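Long-range contacts in putative polysaccharide deacetylase (Bdellovibrio bacteriovorus HD100, PDB 5JP6), which probably removes acetyl groups from peptidoglycan as a zinc-dependent deacetylase of carbohydrate esterase family 4: residues S143-D148 against E193-A198; N323-G328 against R355-V360. The protein carries 1 engineered substitution. One frame throughout, in Å; residues are numbered along the deposited sequence. Where two conformers were deposited one is given.

Interaction 1. Residues S143-D148 against E193-A198; sequences SFRFPD and EVNAKA
V194 and N195, where helix 183-193 ends, meet F144, R145, F146 and D148 of the loop that leads to strand 150-153. The helix closes in a Schellman motif with N195, at positive phi, as its C-prime residue and A196 N bonded back to L191 O; the chain then runs into strand 199-202 of the NodB-type deacetylase fold.

Three direct hydrogen bonds join the segments. F146 N donates to V194 O (2.8 Å, N-H...O angle 154°). The other two come from the side-chain amide of N195: with CG anti to the backbone N (chi1 -170°), ND2 lies between F146 O and D148 OD1. N195 ND2 bonds to F146 O at 2.8 Å and to D148 OD1 at 3.0 Å, both acceptors lying close to the amide plane, so two nearly straight bonds fix the rotation of the amide. The carboxylate oxygen, by contrast, is met from above its own plane.

The extended R145 chain stacks its guanidinium on the N195 amide with the planes 19° apart and N195 ND2 3.3 Å above the centre of the R145 guanidinium plane; two donors face each other here, so this is stacking without a hydrogen bond. The link from R145 to D148 is long and rests on charge alone.

Apolar packing lies beneath. V194 CG1 sits over a face of F144, 3.8 Å from the ring centroid in a CH-pi contact, while V194 CG2 meets F146 CD2 at 3.8 Å. F144 also stacks on Y353, and F146 touches L352, both of helix 339-354.

Water completes the seam: two molecules donate to D148 OD1, one also donating to N195 OD1 and the other accepting from K197 NZ, and a third donates to both P147 O (2.7 Å) and N195 O (2.6 Å).

Interaction 2. Residues N323-G328 against R355-V360; sequences NVESQG and RGYSVV
The carboxylate of E325, near the end of helix 313-327, takes one hydrogen bond on each oxygen from the segment R355-V360. Y357 OH donates to E325 OE1 at 2.7 Å, reaching it from well above the carboxylate plane. R355 NH1 donates to E325 OE2 at 2.9 Å in a salt bridge with an N-H...O angle of 161°; OE2 uses its anti lone pair and lies near the guanidinium plane. A bend at chi2 (-85°) brings the E325 carboxylate between Y357 OH and R355 NH1. These two donors would be expected to favour its ionised form.

R355 has a further acidic partner, since its NE forms a salt bridge with E351. Its backbone O accepts from K169 NZ, and K169 also makes a cation-pi contact with the Y357 ring.

V324 CG1 packs on one face of the Y357 ring, almost over its centre, 3.6 Å from the centroid and 12° off the normal, a CH-pi contact. Separately, at the ring edge, G328 O comes within 3.3 Å of Y357 CE2.

The contact joins the entrances of strands 330-335 and 358-364, the two strands of a parallel beta-alpha-beta crossover; strand 170-176 runs between them, paired parallel to both. L352 of the connecting helix 339-354 packs against both V324 and Y357, while V171 of strand 170-176 touches Y357 from the sheet.

Both contacts are partly buried and lie on the same side of the chain's centre, about 15 Å apart between centres, and both pack against helix 339-354. Interaction 1 joins two loops, and much of its polar chemistry uses backbone carbonyls, a side-chain amide and bridging waters. Interaction 2 joins a helix end to the lead-in of a strand through a salt bridge and a tyrosine hydroxyl. A valine CH-pi contact is common to both. V194 and F146 are buried in the first, V324 and Y357 in the second, whereas R145 and D148 are exposed and E325 and R355 partly exposed. They touch directly, F146 CE1 lying 3.4 Å from Y357 O and K197 O 3.3 Å from V359 CG1.

Interaction 1. Residues S143-D148 against E193-A198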
loop_
_atom_site.group_PDB
_atom_site.type_symbol
_atom_site.label_atom_id
_atom_site.label_comp_id
_atom_site.label_asym_id
_atom_site.label_seq_id
_atom_site.Cartn_x
_atom_site.Cartn_y
_atom_site.Cartn_z
ATOM N N SER A 143 -2.154 -17.348 17.642
ATOM C CA SER A 143 -2.280 -17.118 19.101
ATOM C C SER A 143 -0.890 -17.105 19.705
ATOM O O SER A 143 -0.576 -17.837 20.639
ATOM C CB SER A 143 -3.126 -18.181 19.758
ATOM O OG SER A 143 -2.705 -19.389 19.237
ATOM N N PHE A 144 -0.069 -16.246 19.158
ATOM C CA PHE A 144 1.249 -15.908 19.708
ATOM C C PHE A 144 1.312 -14.397 19.790
ATOM O O PHE A 144 0.468 -13.707 19.213
ATOM C CB PHE A 144 2.419 -16.461 18.867
ATOM C CG PHE A 144 2.530 -15.868 17.498
ATOM C CD1 PHE A 144 1.846 -16.433 16.404
ATOM C CD2 PHE A 144 3.266 -14.710 17.300
ATOM C CE1 PHE A 144 1.911 -15.840 15.152
ATOM C CE2 PHE A 144 3.376 -14.150 16.045
ATOM C CZ PHE A 144 2.719 -14.702 14.969
ATOM N N ARG A 145 2.345 -13.900 20.438
ATOM C CA ARG A 145 2.497 -12.473 20.629
ATOM C C ARG A 145 3.961 -12.096 20.400
ATOM O O ARG A 145 4.840 -12.628 21.094
ATOM C CB ARG A 145 2.073 -12.116 22.046
ATOM C CG ARG A 145 2.188 -10.664 22.438
ATOM C CD ARG A 145 1.749 -10.490 23.888
ATOM N NE ARG A 145 1.712 -9.089 24.297
ATOM C CZ ARG A 145 2.780 -8.373 24.661
ATOM N NH1 ARG A 145 3.997 -8.913 24.660
ATOM N NH2 ARG A 145 2.634 -7.094 25.020
ATOM N N PHE A 146 4.241 -11.222 19.442
ATOM C CA PHE A 146 5.569 -10.646 19.314
ATOM C C PHE A 146 5.773 -9.743 20.573
ATOM O O PHE A 146 4.849 -9.043 21.016
ATOM C CB PHE A 146 5.702 -9.767 18.036
ATOM C CG PHE A 146 5.774 -10.539 16.732
ATOM C CD1 PHE A 146 6.921 -11.276 16.410
ATOM C CD2 PHE A 146 4.725 -10.509 15.793
ATOM C CE1 PHE A 146 7.011 -11.944 15.207
ATOM C CE2 PHE A 146 4.846 -11.213 14.595
ATOM C CZ PHE A 146 5.972 -11.921 14.316
ATOM N N PRO A 147 6.994 -9.734 21.132
ATOM C CA PRO A 147 7.275 -8.761 22.202
ATOM C C PRO A 147 7.210 -7.342 21.717
ATOM O O PRO A 147 7.453 -7.063 20.539
ATOM C CB PRO A 147 8.713 -9.101 22.637
ATOM C CG PRO A 147 9.316 -9.868 21.509
ATOM C CD PRO A 147 8.202 -10.472 20.688
ATOM N N ASP A 148 6.886 -6.408 22.611
ATOM C CA ASP A 148 7.089 -5.020 22.257
ATOM C C ASP A 148 8.552 -4.764 21.875
ATOM O O ASP A 148 9.494 -5.250 22.527
ATOM C CB ASP A 148 6.768 -4.104 23.444
ATOM C CG ASP A 148 5.290 -4.102 23.840
ATOM O OD1 ASP A 148 4.406 -4.365 23.001
ATOM O OD2 ASP A 148 5.033 -3.820 25.038
ATOM N N GLU A 193 -3.596 -8.888 16.456
ATOM C CA GLU A 193 -3.702 -10.250 17.012
ATOM C C GLU A 193 -2.390 -10.757 17.592
ATOM O O GLU A 193 -2.403 -11.594 18.522
ATOM C CB GLU A 193 -4.070 -11.294 15.886
ATOM C CG GLU A 193 -5.452 -11.256 15.475
ATOM C CD GLU A 193 -5.754 -12.170 14.289
ATOM O OE1 GLU A 193 -4.910 -12.594 13.397
ATOM O OE2 GLU A 193 -6.922 -12.382 14.226
ATOM N N VAL A 194 -1.280 -10.300 17.002
ATOM C CA VAL A 194 0.043 -10.782 17.390
ATOM C C VAL A 194 0.926 -9.675 18.005
ATOM O O VAL A 194 2.149 -9.837 18.146
ATOM C CB VAL A 194 0.739 -11.486 16.202
ATOM C CG1 VAL A 194 -0.075 -12.686 15.747
ATOM C CG2 VAL A 194 1.015 -10.509 15.047
ATOM N N ASN A 195 0.307 -8.547 18.355
ATOM C CA ASN A 195 1.014 -7.417 19.000
ATOM C C ASN A 195 2.093 -6.814 18.126
ATOM O O ASN A 195 3.047 -6.284 18.643
ATOM C CB ASN A 195 1.580 -7.817 20.354
ATOM C CG ASN A 195 2.096 -6.648 21.150
ATOM O OD1 ASN A 195 1.420 -5.628 21.268
ATOM N ND2 ASN A 195 3.309 -6.771 21.689
ATOM N N ALA A 196 1.920 -6.881 16.805
ATOM C CA ALA A 196 2.859 -6.258 15.888
ATOM C C ALA A 196 2.468 -4.819 15.613
ATOM O O ALA A 196 1.288 -4.519 15.403
ATOM C CB ALA A 196 2.950 -7.010 14.571
ATOM N N LYS A 197 3.468 -3.937 15.575
ATOM C CA LYS A 197 3.241 -2.544 15.184
ATOM C C LYS A 197 3.924 -2.347 13.841
ATOM O O LYS A 197 4.861 -3.058 13.501
ATOM C CB LYS A 197 3.820 -1.593 16.229
ATOM C CG LYS A 197 3.241 -1.792 17.617
ATOM C CD LYS A 197 1.754 -1.494 17.664
ATOM C CE LYS A 197 1.216 -1.580 19.096
ATOM N NZ LYS A 197 1.363 -2.956 19.699
ATOM N N ALA A 198 3.471 -1.342 13.105
ATOM C CA ALA A 198 3.959 -1.076 11.750
ATOM C C ALA A 198 3.991 0.412 11.454
ATOM O O ALA A 198 3.441 1.215 12.192
ATOM C CB ALA A 198 3.064 -1.796 10.730
HETATM O O HOH W 1 5.646 -5.873 18.903
HETATM O O HOH W 2 4.125 -3.039 20.600
HETATM O O HOH W 3 1.634 -4.016 23.500
#

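Interaction 2. Residues N323-G328 against R355-V360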
loop_
_atom_site.group_PDB
_atom_site.type_symbol
_atom_site.label_atom_id
_atom_site.label_comp_id
_atom_site.label_asym_id
_atom_site.label_seq_id
_atom_site.Cartn_x
_atom_site.Cartn_y
_atom_site.Cartn_z
ATOM N N ASN A 323 13.074 -12.966 0.664
ATOM C CA ASN A 323 13.805 -11.723 0.762
ATOM C C ASN A 323 14.103 -11.379 2.203
ATOM O O ASN A 323 15.163 -10.842 2.508
ATOM C CB ASN A 323 13.056 -10.594 0.059
ATOM C CG ASN A 323 13.182 -10.666 -1.448
ATOM O OD1 ASN A 323 14.067 -11.328 -1.990
ATOM N ND2 ASN A 323 12.270 -9.983 -2.140
ATOM N N VAL A 324 13.152 -11.639 3.104
ATOM C CA VAL A 324 13.439 -11.465 4.543
ATOM C C VAL A 324 14.661 -12.290 4.916
ATOM O O VAL A 324 15.606 -11.769 5.541
ATOM C CB VAL A 324 12.231 -11.888 5.434
ATOM C CG1 VAL A 324 12.641 -11.980 6.891
ATOM C CG2 VAL A 324 11.058 -10.911 5.249
ATOM N N GLU A 325 14.660 -13.570 4.528
ATOM C CA GLU A 325 15.757 -14.458 4.893
ATOM C C GLU A 325 17.086 -14.064 4.276
ATOM O O GLU A 325 18.139 -14.151 4.953
ATOM C CB GLU A 325 15.390 -15.902 4.547
ATOM C CG GLU A 325 14.188 -16.450 5.278
ATOM C CD GLU A 325 14.445 -17.036 6.648
ATOM O OE1 GLU A 325 15.455 -16.706 7.291
ATOM O OE2 GLU A 325 13.586 -17.856 7.086
ATOM N N SER A 326 17.042 -13.628 3.016
ATOM C CA SER A 326 18.217 -13.181 2.262
ATOM C C SER A 326 18.907 -11.976 2.922
ATOM O O SER A 326 20.119 -11.901 3.051
ATOM C CB SER A 326 17.763 -12.691 0.886
ATOM O OG SER A 326 17.796 -13.726 -0.007
ATOM N N GLN A 327 18.075 -11.006 3.287
ATOM C CA GLN A 327 18.550 -9.786 3.922
ATOM C C GLN A 327 18.895 -9.974 5.392
ATOM O O GLN A 327 19.799 -9.307 5.903
ATOM C CB GLN A 327 17.510 -8.668 3.777
ATOM C CG GLN A 327 17.338 -8.194 2.367
ATOM C CD GLN A 327 18.571 -7.480 1.859
ATOM O OE1 GLN A 327 19.096 -6.575 2.516
ATOM N NE2 GLN A 327 19.066 -7.908 0.730
ATOM N N GLY A 328 18.119 -10.806 6.090
ATOM C CA GLY A 328 18.338 -11.104 7.502
ATOM C C GLY A 328 17.740 -10.140 8.502
ATOM O O GLY A 328 17.575 -10.476 9.679
ATOM N N ARG A 355 10.231 -18.367 11.909
ATOM C CA ARG A 355 11.593 -18.213 11.398
ATOM C C ARG A 355 12.532 -17.479 12.339
ATOM O O ARG A 355 13.703 -17.303 11.995
ATOM C CB ARG A 355 11.555 -17.560 10.009
ATOM C CG ARG A 355 10.846 -18.441 8.986
ATOM C CD ARG A 355 10.432 -17.660 7.753
ATOM N NE ARG A 355 9.709 -18.488 6.782
ATOM C CZ ARG A 355 10.187 -18.955 5.638
ATOM N NH1 ARG A 355 11.445 -18.769 5.293
ATOM N NH2 ARG A 355 9.397 -19.680 4.860
ATOM N N GLY A 356 12.021 -17.040 13.496
ATOM C CA GLY A 356 12.830 -16.415 14.531
ATOM C C GLY A 356 12.996 -14.924 14.404
ATOM O O GLY A 356 13.876 -14.335 15.040
ATOM N N TYR A 357 12.131 -14.299 13.613
ATOM C CA TYR A 357 12.204 -12.864 13.385
ATOM C C TYR A 357 11.305 -12.129 14.437
ATOM O O TYR A 357 10.307 -12.693 14.942
ATOM C CB TYR A 357 11.873 -12.500 11.901
ATOM C CG TYR A 357 12.918 -12.934 10.898
ATOM C CD1 TYR A 357 12.900 -14.214 10.334
ATOM C CD2 TYR A 357 13.956 -12.083 10.514
ATOM C CE1 TYR A 357 13.890 -14.614 9.471
ATOM C CE2 TYR A 357 14.938 -12.518 9.649
ATOM C CZ TYR A 357 14.911 -13.784 9.148
ATOM O OH TYR A 357 15.882 -14.200 8.248
ATOM N N SER A 358 11.670 -10.881 14.756
ATOM C CA SER A 358 10.886 -10.017 15.614
ATOM C C SER A 358 10.511 -8.731 14.852
ATOM O O SER A 358 11.264 -8.253 14.017
ATOM C CB SER A 358 11.698 -9.634 16.855
ATOM O OG SER A 358 12.110 -10.789 17.535
ATOM N N VAL A 359 9.316 -8.190 15.127
ATOM C CA VAL A 359 8.841 -7.011 14.480
ATOM C C VAL A 359 9.182 -5.759 15.289
ATOM O O VAL A 359 8.907 -5.695 16.486
ATOM C CB VAL A 359 7.326 -7.077 14.209
ATOM C CG1 VAL A 359 6.809 -5.743 13.647
ATOM C CG2 VAL A 359 7.011 -8.216 13.239
ATOM N N VAL A 360 9.803 -4.786 14.629
ATOM C CA VAL A 360 10.247 -3.543 15.268
ATOM C C VAL A 360 9.484 -2.361 14.715
ATOM O O VAL A 360 9.329 -2.232 13.501
ATOM C CB VAL A 360 11.748 -3.308 14.997
ATOM C CG1 VAL A 360 12.202 -1.947 15.459
ATOM C CG2 VAL A 360 12.561 -4.411 15.670
#